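Local atomic coordinates of capsid protein (Infectious hypodermal and hematopoietic necrosis virus, PDB entry 3N7X), a protein that forms the icosahedral shell of a shrimp-infecting densovirus by assembly of sixty copies and binds calcium ions. Residues D255-R267 with T317-N329. Sequence-based numbering, arbitrary orientation.
Sequences DHHTNDWQQIFMR and TGQLNKCYIMHTN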
loop_
_atom_site.group_PDB
_atom_site.type_symbol
_atom_site.label_atom_id
_atom_site.label_comp_id
_atom_site.label_asym_id
_atom_site.label_seq_id
_atom_site.Cartn_x
_atom_site.Cartn_y
_atom_site.Cartn_z
ATOM N N ASP A 255 22.707 -84.980 6.630
ATOM C CA ASP A 255 22.491 -84.094 5.505
ATOM C C ASP A 255 23.720 -83.511 4.788
ATOM O O ASP A 255 23.741 -83.390 3.562
ATOM C CB ASP A 255 21.611 -82.960 6.027
ATOM C CG ASP A 255 21.128 -82.056 4.944
ATOM O OD1 ASP A 255 20.247 -82.487 4.163
ATOM O OD2 ASP A 255 21.635 -80.914 4.877
ATOM N N HIS A 256 24.745 -83.160 5.553
ATOM C CA HIS A 256 25.929 -82.511 4.993
ATOM C C HIS A 256 27.209 -82.888 5.736
ATOM O O HIS A 256 27.172 -83.518 6.790
ATOM C CB HIS A 256 25.751 -81.011 5.143
ATOM C CG HIS A 256 25.596 -80.590 6.576
ATOM N ND1 HIS A 256 24.522 -80.983 7.350
ATOM C CD2 HIS A 256 26.428 -79.916 7.406
ATOM C CE1 HIS A 256 24.703 -80.574 8.594
ATOM N NE2 HIS A 256 25.852 -79.925 8.655
ATOM N N HIS A 257 28.340 -82.466 5.182
ATOM C CA HIS A 257 29.641 -82.697 5.798
ATOM C C HIS A 257 29.871 -81.533 6.752
ATOM O O HIS A 257 29.784 -80.371 6.353
ATOM C CB HIS A 257 30.752 -82.691 4.746
ATOM C CG HIS A 257 30.848 -83.953 3.950
ATOM N ND1 HIS A 257 31.386 -85.115 4.461
ATOM C CD2 HIS A 257 30.479 -84.236 2.678
ATOM C CE1 HIS A 257 31.347 -86.059 3.537
ATOM N NE2 HIS A 257 30.801 -85.551 2.446
ATOM N N THR A 258 30.158 -81.834 8.011
ATOM C CA THR A 258 30.401 -80.781 8.984
ATOM C C THR A 258 31.843 -80.306 8.832
ATOM O O THR A 258 32.636 -80.939 8.138
ATOM C CB THR A 258 30.214 -81.306 10.409
ATOM O OG1 THR A 258 31.190 -82.323 10.665
ATOM C CG2 THR A 258 28.824 -81.903 10.578
ATOM N N ASN A 259 32.183 -79.191 9.466
ATOM C CA ASN A 259 33.553 -78.696 9.400
ATOM C C ASN A 259 34.355 -79.580 10.330
ATOM O O ASN A 259 34.010 -79.706 11.508
ATOM C CB ASN A 259 33.638 -77.253 9.886
ATOM C CG ASN A 259 32.880 -76.300 8.992
ATOM O OD1 ASN A 259 33.116 -76.251 7.780
ATOM N ND2 ASN A 259 31.961 -75.535 9.579
ATOM N N ASP A 260 35.412 -80.207 9.820
ATOM C CA ASP A 260 36.191 -81.071 10.689
ATOM C C ASP A 260 37.008 -80.267 11.690
ATOM O O ASP A 260 37.278 -79.080 11.492
ATOM C CB ASP A 260 37.092 -82.038 9.891
ATOM C CG ASP A 260 38.017 -81.334 8.925
ATOM O OD1 ASP A 260 38.703 -80.374 9.335
ATOM O OD2 ASP A 260 38.071 -81.761 7.749
ATOM N N TRP A 261 37.361 -80.927 12.785
ATOM C CA TRP A 261 38.134 -80.318 13.848
ATOM C C TRP A 261 39.468 -81.051 13.933
ATOM O O TRP A 261 39.516 -82.283 13.907
ATOM C CB TRP A 261 37.378 -80.440 15.167
ATOM C CG TRP A 261 38.134 -79.902 16.318
ATOM C CD1 TRP A 261 38.136 -78.614 16.775
ATOM C CD2 TRP A 261 39.065 -80.622 17.131
ATOM N NE1 TRP A 261 39.017 -78.488 17.825
ATOM C CE2 TRP A 261 39.601 -79.706 18.064
ATOM C CE3 TRP A 261 39.502 -81.955 17.159
ATOM C CZ2 TRP A 261 40.554 -80.080 19.018
ATOM C CZ3 TRP A 261 40.452 -82.327 18.108
ATOM C CH2 TRP A 261 40.966 -81.391 19.025
ATOM N N GLN A 262 40.548 -80.285 14.043
ATOM C CA GLN A 262 41.892 -80.851 14.102
ATOM C C GLN A 262 42.583 -80.678 15.449
ATOM O O GLN A 262 42.505 -79.608 16.060
ATOM C CB GLN A 262 42.767 -80.197 13.029
ATOM C CG GLN A 262 42.226 -80.347 11.630
ATOM C CD GLN A 262 42.214 -81.785 11.186
ATOM O OE1 GLN A 262 41.355 -82.196 10.411
ATOM N NE2 GLN A 262 43.175 -82.561 11.670
ATOM N N GLN A 263 43.253 -81.732 15.913
ATOM C CA GLN A 263 44.005 -81.646 17.160
ATOM C C GLN A 263 45.371 -81.139 16.715
ATOM O O GLN A 263 45.668 -81.127 15.519
ATOM C CB GLN A 263 44.131 -83.012 17.859
ATOM C CG GLN A 263 44.739 -84.135 17.028
ATOM C CD GLN A 263 43.691 -84.977 16.312
ATOM O OE1 GLN A 263 43.009 -84.506 15.402
ATOM N NE2 GLN A 263 43.560 -86.231 16.729
ATOM N N ILE A 264 46.208 -80.716 17.652
ATOM C CA ILE A 264 47.507 -80.192 17.260
ATOM C C ILE A 264 48.684 -81.119 17.515
ATOM O O ILE A 264 48.627 -82.004 18.365
ATOM C CB ILE A 264 47.774 -78.841 17.944
ATOM C CG1 ILE A 264 47.740 -79.008 19.459
ATOM C CG2 ILE A 264 46.726 -77.830 17.514
ATOM C CD1 ILE A 264 48.002 -77.723 20.201
ATOM N N PHE A 265 49.749 -80.897 16.751
ATOM C CA PHE A 265 50.979 -81.667 16.851
ATOM C C PHE A 265 52.109 -80.656 16.993
ATOM O O PHE A 265 52.059 -79.587 16.385
ATOM C CB PHE A 265 51.156 -82.512 15.594
ATOM C CG PHE A 265 50.098 -83.564 15.433
ATOM C CD1 PHE A 265 50.181 -84.764 16.131
ATOM C CD2 PHE A 265 48.993 -83.340 14.617
ATOM C CE1 PHE A 265 49.175 -85.729 16.021
ATOM C CE2 PHE A 265 47.986 -84.293 14.500
ATOM C CZ PHE A 265 48.079 -85.491 15.204
ATOM N N MET A 266 53.121 -80.981 17.792
ATOM C CA MET A 266 54.214 -80.037 18.015
ATOM C C MET A 266 55.587 -80.662 18.126
ATOM O O MET A 266 55.730 -81.878 18.218
ATOM C CB MET A 266 53.974 -79.255 19.305
ATOM C CG MET A 266 52.614 -78.622 19.417
ATOM S SD MET A 266 52.000 -78.769 21.103
ATOM C CE MET A 266 51.662 -80.534 21.139
ATOM N N ARG A 267 56.587 -79.788 18.134
ATOM C CA ARG A 267 57.989 -80.154 18.288
ATOM C C ARG A 267 58.786 -78.864 18.303
ATOM O O ARG A 267 58.477 -77.929 17.562
ATOM C CB ARG A 267 58.479 -81.039 17.135
ATOM C CG ARG A 267 58.822 -80.295 15.856
ATOM C CD ARG A 267 59.478 -81.223 14.847
ATOM N NE ARG A 267 59.810 -80.530 13.607
ATOM C CZ ARG A 267 60.409 -81.099 12.566
ATOM N NH1 ARG A 267 60.747 -82.381 12.608
ATOM N NH2 ARG A 267 60.673 -80.384 11.481
ATOM N N THR A 317 34.696 -93.167 21.533
ATOM C CA THR A 317 35.861 -93.386 22.389
ATOM C C THR A 317 37.035 -93.922 21.574
ATOM O O THR A 317 36.852 -94.481 20.486
ATOM C CB THR A 317 35.560 -94.386 23.535
ATOM O OG1 THR A 317 35.166 -95.646 22.981
ATOM C CG2 THR A 317 34.450 -93.859 24.431
ATOM N N GLY A 318 38.244 -93.743 22.099
ATOM C CA GLY A 318 39.432 -94.217 21.409
ATOM C C GLY A 318 40.314 -95.025 22.339
ATOM O O GLY A 318 39.812 -95.693 23.241
ATOM N N GLN A 319 41.624 -94.973 22.122
ATOM C CA GLN A 319 42.561 -95.699 22.967
ATOM C C GLN A 319 43.710 -94.781 23.338
ATOM O O GLN A 319 44.130 -93.950 22.538
ATOM C CB GLN A 319 43.109 -96.938 22.249
ATOM C CG GLN A 319 42.044 -97.922 21.802
ATOM C CD GLN A 319 41.394 -97.518 20.486
ATOM O OE1 GLN A 319 40.238 -97.859 20.220
ATOM N NE2 GLN A 319 42.140 -96.800 19.648
ATOM N N LEU A 320 44.217 -94.940 24.554
ATOM C CA LEU A 320 45.321 -94.126 25.039
ATOM C C LEU A 320 46.568 -94.137 24.145
ATOM O O LEU A 320 47.356 -93.191 24.178
ATOM C CB LEU A 320 45.701 -94.573 26.455
ATOM C CG LEU A 320 45.047 -93.916 27.680
ATOM C CD1 LEU A 320 43.906 -93.002 27.278
ATOM C CD2 LEU A 320 44.572 -95.002 28.627
ATOM N N ASN A 321 46.751 -95.192 23.349
ATOM C CA ASN A 321 47.926 -95.285 22.478
ATOM C C ASN A 321 47.611 -95.069 21.007
ATOM O O ASN A 321 48.410 -95.421 20.131
ATOM C CB ASN A 321 48.614 -96.643 22.638
ATOM C CG ASN A 321 47.703 -97.812 22.282
ATOM O OD1 ASN A 321 46.641 -97.632 21.682
ATOM N ND2 ASN A 321 48.125 -99.018 22.643
ATOM N N LYS A 322 46.443 -94.496 20.739
ATOM C CA LYS A 322 46.027 -94.227 19.370
ATOM C C LYS A 322 45.661 -92.763 19.179
ATOM O O LYS A 322 45.317 -92.057 20.129
ATOM C CB LYS A 322 44.823 -95.092 18.990
ATOM C CG LYS A 322 45.102 -96.571 18.958
ATOM C CD LYS A 322 46.080 -96.936 17.866
ATOM C CE LYS A 322 46.416 -98.416 17.949
ATOM N NZ LYS A 322 47.407 -98.830 16.920
ATOM N N CYS A 323 45.731 -92.322 17.931
ATOM C CA CYS A 323 45.408 -90.955 17.572
ATOM C C CYS A 323 44.547 -90.982 16.314
ATOM O O CYS A 323 44.995 -91.431 15.258
ATOM C CB CYS A 323 46.699 -90.181 17.318
ATOM S SG CYS A 323 46.485 -88.574 16.535
ATOM N N TYR A 324 43.307 -90.516 16.432
ATOM C CA TYR A 324 42.396 -90.493 15.291
ATOM C C TYR A 324 42.198 -89.076 14.779
ATOM O O TYR A 324 41.786 -88.187 15.526
ATOM C CB TYR A 324 41.045 -91.087 15.687
ATOM C CG TYR A 324 41.115 -92.556 16.012
ATOM C CD1 TYR A 324 40.993 -93.518 15.007
ATOM C CD2 TYR A 324 41.335 -92.988 17.320
ATOM C CE1 TYR A 324 41.091 -94.878 15.297
ATOM C CE2 TYR A 324 41.436 -94.343 17.624
ATOM C CZ TYR A 324 41.315 -95.283 16.607
ATOM O OH TYR A 324 41.442 -96.620 16.902
ATOM N N ILE A 325 42.487 -88.868 13.500
ATOM C CA ILE A 325 42.339 -87.551 12.902
ATOM C C ILE A 325 41.099 -87.490 12.020
ATOM O O ILE A 325 40.895 -88.342 11.156
ATOM C CB ILE A 325 43.571 -87.200 12.068
ATOM C CG1 ILE A 325 44.813 -87.287 12.951
ATOM C CG2 ILE A 325 43.426 -85.804 11.484
ATOM C CD1 ILE A 325 46.103 -87.113 12.202
ATOM N N MET A 326 40.273 -86.474 12.245
ATOM C CA MET A 326 39.043 -86.294 11.483
ATOM C C MET A 326 39.253 -85.563 10.154
ATOM O O MET A 326 39.993 -84.583 10.082
ATOM C CB MET A 326 38.035 -85.513 12.320
ATOM C CG MET A 326 36.677 -85.360 11.663
ATOM S SD MET A 326 35.662 -84.112 12.482
ATOM C CE MET A 326 35.155 -84.980 13.961
ATOM N N HIS A 327 38.604 -86.048 9.101
ATOM C CA HIS A 327 38.686 -85.413 7.788
ATOM C C HIS A 327 37.326 -85.514 7.118
ATOM O O HIS A 327 36.906 -86.607 6.738
ATOM C CB HIS A 327 39.725 -86.096 6.897
ATOM C CG HIS A 327 41.132 -85.915 7.361
ATOM N ND1 HIS A 327 41.696 -84.674 7.560
ATOM C CD2 HIS A 327 42.095 -86.819 7.663
ATOM C CE1 HIS A 327 42.945 -84.820 7.967
ATOM N NE2 HIS A 327 43.211 -86.112 8.037
ATOM N N THR A 328 36.634 -84.387 6.981
ATOM C CA THR A 328 35.321 -84.390 6.342
ATOM C C THR A 328 35.435 -83.875 4.915
ATOM O O THR A 328 34.454 -83.851 4.170
ATOM C CB THR A 328 34.315 -83.507 7.103
ATOM O OG1 THR A 328 34.787 -82.154 7.131
ATOM C CG2 THR A 328 34.136 -84.012 8.521
ATOM N N ASN A 329 36.641 -83.463 4.542
ATOM C CA ASN A 329 36.901 -82.956 3.202
ATOM C C ASN A 329 38.392 -82.681 3.041
ATOM O O ASN A 329 39.124 -82.805 4.049
ATOM C CB ASN A 329 36.111 -81.668 2.956
ATOM C CG ASN A 329 36.123 -81.242 1.491
ATOM O OD1 ASN A 329 35.606 -81.948 0.618
ATOM N ND2 ASN A 329 36.717 -80.087 1.217
ATOM O OXT ASN A 329 38.811 -82.345 1.916
HETATM O O HOH W 1 40.655 -82.226 6.833
HETATM O O HOH W 2 40.563 -84.733 14.373
#
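Thr328, next to the C-terminal residue, meets the loop 257-260 through its whole side chain. Thr328 CB lies 3.2 Å from Thr258 O. Thr328 OG1 donates a hydrogen bond to Thr258 O at 2.7 Å. Its CG2 also packs against that carbonyl and reaches the CB of Asp260. Chi1 of 61° places OG1 over the backbone, facing Thr258 O. Asp260 OD2 accepts the backbone N-H of Thr328 at 3.1 Å, nearly straight (170°), through its anti lone pair. Water 1 joins this OD2 to His327 ND1. Trp261 N gives a weak hydrogen bond to Met326 SD. Asn329 OXT forms a salt bridge with Arg296 of a second subunit.

Further along, Gln263 NE2 donates a hydrogen bond to Tyr324 O at 2.9 Å. Tyr324 O lies in the amide plane of Gln263, but NE2 sits above the carbonyl plane of Tyr324. Water 2 bridges Gln263 OE1, Trp261 O and Met326 N. In strand 322-324, Cys323 SG lies at the edge of the Phe265 ring, 3.7 Å from Phe265 CZ.

Thr328 N, Tyr324 O and Met326 N are thus met by Asp260, Gln263 and water 2: mainly side chains and water, not strand pairing, join the tail to the loop before strand 264-268.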